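Local structure of LPXTG cell wall surface protein (Streptococcus gordonii, 4IGB) at residues G67-F72 with V155-A160. The protein is anchored to the cell wall peptidoglycan and probably acts as an adhesin through its N-terminal region, to which this N1-N2 piece belongs. Residues are numbered along the deposited sequence; the frame is centred on the assembly and turned at random.
Sequences GEMENF and VPYVDA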
# COMPACT_ATOMS: atom_id res chain seq x y z
N GLY B 67 -6.06 1.37 24.95
CA GLY B 67 -5.21 1.14 26.11
C GLY B 67 -3.79 1.69 26.01
O GLY B 67 -3.45 2.60 26.75
N GLU B 68 -2.96 1.14 25.13
CA GLU B 68 -1.53 1.50 25.12
C GLU B 68 -1.09 2.24 23.85
O GLU B 68 -1.48 1.90 22.74
CB GLU B 68 -0.64 0.28 25.37
CG GLU B 68 -0.96 -0.48 26.67
CD GLU B 68 -0.71 0.32 27.94
OE1 GLU B 68 0.22 1.14 27.97
OE2 GLU B 68 -1.44 0.12 28.93
N MET B 69 -0.26 3.26 24.05
CA MET B 69 0.11 4.15 22.96
C MET B 69 1.59 4.49 23.04
O MET B 69 2.15 4.63 24.14
CB MET B 69 -0.70 5.45 23.04
CG MET B 69 -0.16 6.59 22.19
SD MET B 69 -1.14 8.10 22.32
CE MET B 69 -2.56 7.65 21.33
N GLU B 70 2.22 4.63 21.89
CA GLU B 70 3.55 5.22 21.84
C GLU B 70 3.41 6.57 21.18
O GLU B 70 2.94 6.68 20.04
CB GLU B 70 4.53 4.32 21.09
CG GLU B 70 6.01 4.78 21.23
CD GLU B 70 6.60 4.49 22.60
OE1 GLU B 70 5.98 3.77 23.40
OE2 GLU B 70 7.72 4.98 22.87
N ASN B 71 3.80 7.61 21.92
CA ASN B 71 3.54 8.99 21.51
C ASN B 71 4.80 9.74 21.16
O ASN B 71 5.84 9.54 21.77
CB ASN B 71 2.82 9.76 22.62
CG ASN B 71 2.12 10.99 22.09
OD1 ASN B 71 2.10 12.02 22.76
ND2 ASN B 71 1.55 10.90 20.89
N PHE B 72 4.69 10.64 20.18
CA PHE B 72 5.84 11.41 19.73
C PHE B 72 5.48 12.88 19.60
O PHE B 72 4.53 13.25 18.90
CB PHE B 72 6.34 10.89 18.38
CG PHE B 72 6.80 9.47 18.40
CD1 PHE B 72 5.89 8.43 18.33
CD2 PHE B 72 8.16 9.17 18.45
CE1 PHE B 72 6.32 7.11 18.31
CE2 PHE B 72 8.59 7.86 18.46
CZ PHE B 72 7.68 6.82 18.38
N VAL B 155 -3.30 16.87 17.91
CA VAL B 155 -4.10 16.74 19.10
C VAL B 155 -3.31 15.97 20.15
O VAL B 155 -3.01 14.79 19.96
CB VAL B 155 -5.40 15.98 18.82
CG1 VAL B 155 -6.25 15.95 20.06
CG2 VAL B 155 -6.16 16.62 17.66
N PRO B 156 -2.97 16.63 21.27
CA PRO B 156 -2.20 15.94 22.30
C PRO B 156 -2.88 14.67 22.82
O PRO B 156 -4.12 14.56 22.87
CB PRO B 156 -2.14 16.97 23.44
CG PRO B 156 -2.40 18.27 22.79
CD PRO B 156 -3.34 17.99 21.67
N TYR B 157 -2.05 13.72 23.21
CA TYR B 157 -2.46 12.65 24.10
C TYR B 157 -1.60 12.82 25.34
O TYR B 157 -0.40 13.02 25.23
CB TYR B 157 -2.24 11.29 23.46
CG TYR B 157 -3.20 11.04 22.34
CD1 TYR B 157 -4.47 10.53 22.59
CD2 TYR B 157 -2.86 11.34 21.02
CE1 TYR B 157 -5.37 10.32 21.58
CE2 TYR B 157 -3.75 11.13 19.99
CZ TYR B 157 -5.01 10.62 20.28
OH TYR B 157 -5.92 10.39 19.28
N VAL B 158 -2.22 12.77 26.51
CA VAL B 158 -1.50 13.09 27.72
C VAL B 158 -1.89 12.19 28.89
O VAL B 158 -2.94 11.55 28.89
CB VAL B 158 -1.71 14.58 28.14
CG1 VAL B 158 -1.36 15.52 26.99
CG2 VAL B 158 -3.14 14.81 28.60
N ASP B 159 -1.00 12.15 29.88
CA ASP B 159 -1.34 11.66 31.20
C ASP B 159 -0.68 12.58 32.23
O ASP B 159 -0.04 13.57 31.86
CB ASP B 159 -0.95 10.19 31.40
CG ASP B 159 0.54 9.95 31.34
OD1 ASP B 159 1.32 10.93 31.34
OD2 ASP B 159 0.94 8.77 31.30
N ALA B 160 -0.85 12.26 33.51
CA ALA B 160 -0.38 13.13 34.58
C ALA B 160 1.11 13.44 34.48
O ALA B 160 1.55 14.52 34.83
CB ALA B 160 -0.71 12.52 35.93
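Met69 and Tyr157 form a Met-aromatic contact in the N1 domain, joining the strand of residues 68-75, inside an antiparallel six-stranded sheet, to the short strand 157-158, which pairs with 56-57. The tight part is the thioether end of Met69 against one face of the tyrosine, both residues being buried. Its CE methyl lies 3.5 Å from the centroid of the Tyr157 ring and only 9° off the ring normal, a CH-pi contact over the middle of the ring. SD sits farther back, near the root of the ring, 3.6 Å from Tyr157 CB and oblique to the plane. The extended part of the chain, CG anti to the backbone N (chi1 165°), meets the tyrosine at about a right angle; the bend at chi3 (-75°) then lays the SD-CE bond along the ring, over its face. The phenol is fixed at its far end, where OH hydrogen-bonds to Glu151 OE2 and Trp145 NE1.

Beside this the contact is looser. Asn71, also buried, leaves its strand toward 155-160, but its ND2 stays 4.4 Å from Tyr157 CD2, oblique to the ring, and is hydrogen-bonded instead to Glu137 on the adjacent strand 135-142. On the opposite, more solvent-facing side of strand 68-75, partly exposed Glu68 and Glu70 turn from Tyr157 and bond to residues of strand 47-53, Glu68 to His51 and Ser53, Glu70 to Gln49. The nearest polar approach between 67-72 and 155-160 is Asn71 OD1 to the backbone O of Tyr157, two acceptors 3.7 Å apart.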